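Local coordinates for protein AxyAgu115A (PDB 6NPS) that probably hydrolyses glycosidic bonds as a family GH115 alpha-glucuronidase, removing glucuronic acid side groups from glucuronoxylan-type hemicellulose, at residues K604-V609 and L655-P660; K583-N588 and K651-S656. The protein carries 3 engineered substitutions. One frame throughout, in Å; residues are numbered along the deposited sequence.

Contact 1: K604-V609 and L655-P660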
loop_
_atom_site.group_PDB
_atom_site.type_symbol
_atom_site.label_atom_id
_atom_site.label_comp_id
_atom_site.label_asym_id
_atom_site.label_seq_id
_atom_site.Cartn_x
_atom_site.Cartn_y
_atom_site.Cartn_z
ATOM N N LYS A 604 -11.730 -9.897 12.989
ATOM C CA LYS A 604 -13.184 -9.813 13.028
ATOM C C LYS A 604 -13.728 -8.841 11.986
ATOM O O LYS A 604 -14.812 -9.061 11.442
ATOM C CB LYS A 604 -13.636 -9.389 14.428
ATOM C CG LYS A 604 -14.667 -10.338 15.008
ATOM C CD LYS A 604 -14.038 -11.684 15.387
ATOM C CE LYS A 604 -13.187 -11.563 16.652
ATOM N NZ LYS A 604 -12.248 -12.712 16.889
ATOM N N LEU A 605 -13.005 -7.756 11.707
ATOM C CA LEU A 605 -13.474 -6.826 10.689
ATOM C C LEU A 605 -13.442 -7.482 9.312
ATOM O O LEU A 605 -14.347 -7.268 8.491
ATOM C CB LEU A 605 -12.619 -5.549 10.720
ATOM C CG LEU A 605 -12.824 -4.643 11.927
ATOM C CD1 LEU A 605 -11.721 -3.560 12.021
ATOM C CD2 LEU A 605 -14.200 -3.993 11.851
ATOM N N ALA A 606 -12.443 -8.337 9.057
ATOM C CA ALA A 606 -12.387 -9.018 7.761
ATOM C C ALA A 606 -13.608 -9.911 7.557
ATOM O O ALA A 606 -14.168 -9.983 6.446
ATOM C CB ALA A 606 -11.108 -9.856 7.652
ATOM N N GLU A 607 -13.999 -10.642 8.602
ATOM C CA GLU A 607 -15.188 -11.482 8.513
ATOM C C GLU A 607 -16.434 -10.638 8.262
ATOM O O GLU A 607 -17.327 -11.066 7.523
ATOM C CB GLU A 607 -15.348 -12.318 9.786
ATOM C CG GLU A 607 -14.163 -13.251 10.027
ATOM C CD GLU A 607 -13.944 -14.295 8.922
ATOM O OE1 GLU A 607 -12.774 -14.643 8.664
ATOM O OE2 GLU A 607 -14.928 -14.780 8.317
ATOM N N GLN A 608 -16.492 -9.430 8.823
ATOM C CA GLN A 608 -17.635 -8.550 8.556
ATOM C C GLN A 608 -17.650 -8.077 7.097
ATOM O O GLN A 608 -18.723 -7.969 6.491
ATOM C CB GLN A 608 -17.620 -7.375 9.536
ATOM C CG GLN A 608 -18.010 -7.851 10.933
ATOM C CD GLN A 608 -17.849 -6.779 11.986
ATOM O OE1 GLN A 608 -17.146 -5.797 11.787
ATOM N NE2 GLN A 608 -18.507 -6.971 13.131
ATOM N N VAL A 609 -16.475 -7.814 6.511
ATOM C CA VAL A 609 -16.415 -7.437 5.101
ATOM C C VAL A 609 -16.936 -8.570 4.236
ATOM O O VAL A 609 -17.774 -8.366 3.348
ATOM C CB VAL A 609 -14.979 -7.032 4.723
ATOM C CG1 VAL A 609 -14.871 -6.794 3.179
ATOM C CG2 VAL A 609 -14.535 -5.782 5.508
ATOM N N LEU A 655 -8.972 -8.769 1.950
ATOM C CA LEU A 655 -9.082 -8.857 3.411
ATOM C C LEU A 655 -7.692 -8.984 4.002
ATOM O O LEU A 655 -6.867 -9.745 3.487
ATOM C CB LEU A 655 -9.886 -10.083 3.839
ATOM C CG LEU A 655 -11.237 -10.251 3.153
ATOM C CD1 LEU A 655 -11.859 -11.525 3.653
ATOM C CD2 LEU A 655 -12.091 -9.056 3.496
ATOM N N SER A 656 -7.444 -8.290 5.114
ATOM C CA SER A 656 -6.158 -8.394 5.791
ATOM C C SER A 656 -6.380 -9.168 7.077
ATOM O O SER A 656 -7.323 -8.868 7.811
ATOM C CB SER A 656 -5.591 -7.020 6.122
ATOM O OG SER A 656 -5.271 -6.282 4.949
ATOM N N TYR A 657 -5.537 -10.156 7.344
ATOM C CA TYR A 657 -5.582 -10.880 8.604
ATOM C C TYR A 657 -4.262 -10.738 9.345
ATOM O O TYR A 657 -3.195 -10.693 8.741
ATOM C CB TYR A 657 -5.881 -12.367 8.416
ATOM C CG TYR A 657 -7.318 -12.634 8.068
ATOM C CD1 TYR A 657 -7.739 -12.592 6.724
ATOM C CD2 TYR A 657 -8.249 -12.942 9.037
ATOM C CE1 TYR A 657 -9.046 -12.856 6.368
ATOM C CE2 TYR A 657 -9.589 -13.205 8.693
ATOM C CZ TYR A 657 -9.968 -13.163 7.346
ATOM O OH TYR A 657 -11.252 -13.417 6.952
ATOM N N VAL A 658 -4.338 -10.712 10.666
ATOM C CA VAL A 658 -3.172 -10.438 11.509
ATOM C C VAL A 658 -2.744 -11.728 12.178
ATOM O O VAL A 658 -3.587 -12.575 12.497
ATOM C CB VAL A 658 -3.571 -9.340 12.517
ATOM C CG1 VAL A 658 -2.706 -9.310 13.713
ATOM C CG2 VAL A 658 -3.597 -7.971 11.780
ATOM N N LEU A 659 -1.434 -11.890 12.373
ATOM C CA LEU A 659 -0.884 -12.980 13.152
ATOM C C LEU A 659 -0.381 -12.383 14.470
ATOM O O LEU A 659 0.442 -11.445 14.443
ATOM C CB LEU A 659 0.257 -13.687 12.400
ATOM C CG LEU A 659 -0.181 -14.280 11.029
ATOM C CD1 LEU A 659 1.001 -14.725 10.138
ATOM C CD2 LEU A 659 -1.116 -15.445 11.274
ATOM N N PRO A 660 -0.837 -12.870 15.630
ATOM C CA PRO A 660 -0.457 -12.233 16.916
ATOM C C PRO A 660 1.044 -12.192 17.127
ATOM O O PRO A 660 1.752 -13.126 16.804
ATOM C CB PRO A 660 -1.112 -13.128 17.975
ATOM C CG PRO A 660 -1.942 -14.130 17.230
ATOM C CD PRO A 660 -1.537 -14.155 15.793
#
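Y657 and E607 reach each other because both side chains leave the backbone with CG anti to the carbonyl carbon, at chi1 -74° for the tyrosine and much the same for the glutamate. The glutamate then bends again at CB-CG, which folds its carboxylate back toward the strand. The two chains meet almost perpendicularly, and Y657 OH donates a 2.6 Å hydrogen bond to E607 OE1. The oxygen lies at the ring's edge, in its plane, whereas the hydroxyl comes in from above the carboxylate, 56° out of that plane. OE2 of the same carboxylate forms a salt bridge with K610 one turn further along the helix, so both carboxylate oxygens have a partner, and K610 also makes a weak hydrogen bond to Y657 OH.

Over one face of the phenol, A606 CB makes a CH-pi contact, 3.9 Å from the Y657 ring centroid and displaced toward the hydroxyl end, with Y657 CZ its nearest ring atom at 3.5 Å. The same methyl faces L655 CB at 4.0 Å. L655 and V609 lie alongside each other, pointing opposite ways, with L655 CD2 3.6 Å from V609 CG1 and also packing on the carbonyl oxygen of A606. A leucine in place of Y657 would probably leave E607 OE1 without its hydroxyl donor and deprive the A606 methyl of its aromatic face.

On the second subunit, another Y657 meets this ring nearly perpendicularly, and L655 and Y657 pair there with an antiparallel strand. The axes of 604-609 and 655-657 run nearly antiparallel, at 157°, and approach to 7.8 Å. The arrangement is a short interface strand laid along a helix, with one edge continuing as an intersubunit beta sheet.

Contact 2: K583-N588 and K651-S656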
loop_
_atom_site.group_PDB
_atom_site.type_symbol
_atom_site.label_atom_id
_atom_site.label_comp_id
_atom_site.label_asym_id
_atom_site.label_seq_id
_atom_site.Cartn_x
_atom_site.Cartn_y
_atom_site.Cartn_z
ATOM N N LYS A 583 -21.044 0.100 3.401
ATOM C CA LYS A 583 -20.587 -0.482 4.661
ATOM C C LYS A 583 -19.430 -1.440 4.443
ATOM O O LYS A 583 -18.454 -1.445 5.207
ATOM C CB LYS A 583 -21.753 -1.195 5.318
ATOM C CG LYS A 583 -21.425 -2.003 6.577
ATOM C CD LYS A 583 -22.745 -2.623 7.080
ATOM C CE LYS A 583 -22.564 -3.558 8.282
ATOM N NZ LYS A 583 -23.872 -4.317 8.418
ATOM N N MET A 584 -19.544 -2.283 3.422
ATOM C CA MET A 584 -18.502 -3.249 3.110
ATOM C C MET A 584 -17.161 -2.564 2.951
ATOM O O MET A 584 -16.154 -3.015 3.499
ATOM C CB MET A 584 -18.846 -4.000 1.825
ATOM C CG MET A 584 -17.755 -4.998 1.412
ATOM S SD MET A 584 -18.243 -5.827 -0.148
ATOM C CE MET A 584 -17.981 -4.506 -1.316
ATOM N N TRP A 585 -17.130 -1.488 2.168
ATOM C CA TRP A 585 -15.873 -0.795 1.905
ATOM C C TRP A 585 -15.366 -0.031 3.120
ATOM O O TRP A 585 -14.156 0.090 3.310
ATOM C CB TRP A 585 -16.048 0.155 0.731
ATOM C CG TRP A 585 -16.086 -0.572 -0.605
ATOM C CD1 TRP A 585 -17.130 -0.615 -1.484
ATOM C CD2 TRP A 585 -15.018 -1.312 -1.198
ATOM N NE1 TRP A 585 -16.774 -1.338 -2.600
ATOM C CE2 TRP A 585 -15.485 -1.784 -2.449
ATOM C CE3 TRP A 585 -13.701 -1.622 -0.787
ATOM C CZ2 TRP A 585 -14.692 -2.553 -3.312
ATOM C CZ3 TRP A 585 -12.912 -2.389 -1.635
ATOM C CH2 TRP A 585 -13.408 -2.841 -2.899
ATOM N N LEU A 586 -16.269 0.592 3.878
ATOM C CA LEU A 586 -15.883 1.296 5.087
ATOM C C LEU A 586 -15.287 0.333 6.114
ATOM O O LEU A 586 -14.263 0.644 6.728
ATOM C CB LEU A 586 -17.089 2.029 5.670
ATOM C CG LEU A 586 -17.598 3.184 4.805
ATOM C CD1 LEU A 586 -18.941 3.626 5.360
ATOM C CD2 LEU A 586 -16.640 4.303 4.819
ATOM N N LEU A 587 -15.910 -0.838 6.304
ATOM C CA LEU A 587 -15.314 -1.878 7.157
ATOM C C LEU A 587 -13.977 -2.365 6.621
ATOM O O LEU A 587 -13.072 -2.711 7.398
ATOM C CB LEU A 587 -16.291 -3.067 7.305
ATOM C CG LEU A 587 -17.559 -2.769 8.091
ATOM C CD1 LEU A 587 -18.511 -3.909 7.901
ATOM C CD2 LEU A 587 -17.273 -2.587 9.673
ATOM N N ASN A 588 -13.850 -2.497 5.292
ATOM C CA ASN A 588 -12.577 -2.899 4.713
ATOM C C ASN A 588 -11.488 -1.874 5.040
ATOM O O ASN A 588 -10.324 -2.242 5.282
ATOM C CB ASN A 588 -12.751 -3.084 3.179
ATOM C CG ASN A 588 -11.516 -3.646 2.481
ATOM O OD1 ASN A 588 -11.317 -3.385 1.287
ATOM N ND2 ASN A 588 -10.718 -4.454 3.179
ATOM N N LYS A 651 -12.429 -5.388 -8.986
ATOM C CA LYS A 651 -11.867 -6.244 -7.947
ATOM C C LYS A 651 -12.611 -6.088 -6.629
ATOM O O LYS A 651 -13.008 -4.985 -6.230
ATOM C CB LYS A 651 -10.375 -5.960 -7.734
ATOM C CG LYS A 651 -9.519 -6.423 -8.930
ATOM C CD LYS A 651 -8.077 -5.971 -8.796
ATOM C CE LYS A 651 -7.275 -6.374 -10.055
ATOM N NZ LYS A 651 -7.651 -5.575 -11.263
ATOM N N ASN A 652 -12.759 -7.218 -5.946
ATOM C CA ASN A 652 -13.386 -7.258 -4.633
ATOM C C ASN A 652 -12.462 -6.682 -3.549
ATOM O O ASN A 652 -11.251 -6.519 -3.767
ATOM C CB ASN A 652 -13.750 -8.708 -4.311
ATOM C CG ASN A 652 -15.059 -9.115 -4.937
ATOM O OD1 ASN A 652 -15.912 -8.268 -5.177
ATOM N ND2 ASN A 652 -15.226 -10.402 -5.211
ATOM N N PRO A 653 -13.007 -6.377 -2.367
ATOM C CA PRO A 653 -12.144 -5.992 -1.228
ATOM C C PRO A 653 -11.125 -7.076 -0.939
ATOM O O PRO A 653 -11.422 -8.272 -1.023
ATOM C CB PRO A 653 -13.127 -5.854 -0.054
ATOM C CG PRO A 653 -14.476 -5.692 -0.694
ATOM C CD PRO A 653 -14.446 -6.384 -2.018
ATOM N N VAL A 654 -9.909 -6.655 -0.614
ATOM C CA VAL A 654 -8.876 -7.580 -0.183
ATOM C C VAL A 654 -8.891 -7.588 1.348
ATOM O O VAL A 654 -8.855 -6.522 1.978
ATOM C CB VAL A 654 -7.497 -7.161 -0.713
ATOM C CG1 VAL A 654 -6.393 -8.104 -0.145
ATOM C CG2 VAL A 654 -7.476 -7.180 -2.254
ATOM N N LEU A 655 -8.972 -8.769 1.950
ATOM C CA LEU A 655 -9.082 -8.857 3.411
ATOM C C LEU A 655 -7.692 -8.984 4.002
ATOM O O LEU A 655 -6.867 -9.745 3.487
ATOM C CB LEU A 655 -9.886 -10.083 3.839
ATOM C CG LEU A 655 -11.237 -10.251 3.153
ATOM C CD1 LEU A 655 -11.859 -11.525 3.653
ATOM C CD2 LEU A 655 -12.091 -9.056 3.496
ATOM N N SER A 656 -7.444 -8.290 5.114
ATOM C CA SER A 656 -6.158 -8.394 5.791
ATOM C C SER A 656 -6.380 -9.168 7.077
ATOM O O SER A 656 -7.323 -8.868 7.811
ATOM C CB SER A 656 -5.591 -7.020 6.122
ATOM O OG SER A 656 -5.271 -6.282 4.949
HETATM O O HOH W 1 -9.358 -3.734 -0.477
#
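P653 lays its ring nearly flat over one face of the W585 indole, while the M584 chain runs across it. P653 CG lies 3.9 Å from the centroid of the W585 six-membered ring and 17° off the normal, a clear CH-pi contact. The outer corner of the indole does most of the touching: W585 CH2 is also 3.6 Å from P653 N, while the carbonyl oxygen of K651 lies at the ring's edge. M584 covers the same indole face. Its chain runs out extended and turns only at the last torsion, chi3 74°, which sets the terminal methyl beside the proline, M584 CE to P653 CG being 3.8 Å.

N588, one turn beyond M584, meets the proline at the neighbouring CB. With CG anti to the backbone N (chi1 -174°), its amide extends toward the loop and splits its two ends between neighbouring groups. ND2 donates to the carbonyl oxygen of V654 at 3.0 Å, arriving above the carbonyl plane. OD1 lies 3.3 Å from P653 CB and accepts a 2.7 Å bond from a water, which in turn accepts from V654 N at 3.0 Å. Both backbone polar groups of V654 are thus tied to one asparagine, directly and through water, and the amide has little freedom to flip.

N652 points away from the helix and bonds through ND2 to the carbonyl oxygen of L659 on the second subunit. This is proline-aromatic CH-pi packing at the end of an extended loop, with an asparagine of the helix pairing with the backbone of V654, just before the strand at the dimer interface.

Overall arrangement
Going from the N terminus, the chain first passes through the eight-stranded parallel barrel of the TIM-barrel type, then reaches helix 564-596, which carries 583-588, and its successor, helix 601-629, which carries 604-609. After a strandless return it runs through 651-660 and on toward strand 666-670. Contact 2 closes the wider loop; contact 1 starts inside it and ends beyond it, so the two cross rather than nest, overlapping at L655 and S656. V609 bridges them, packing its CG2 against the backbone of helix 564-596 and its CG1 against P653. Together they fix one extended segment across two successive helices, and both contacts adjoin the second subunit.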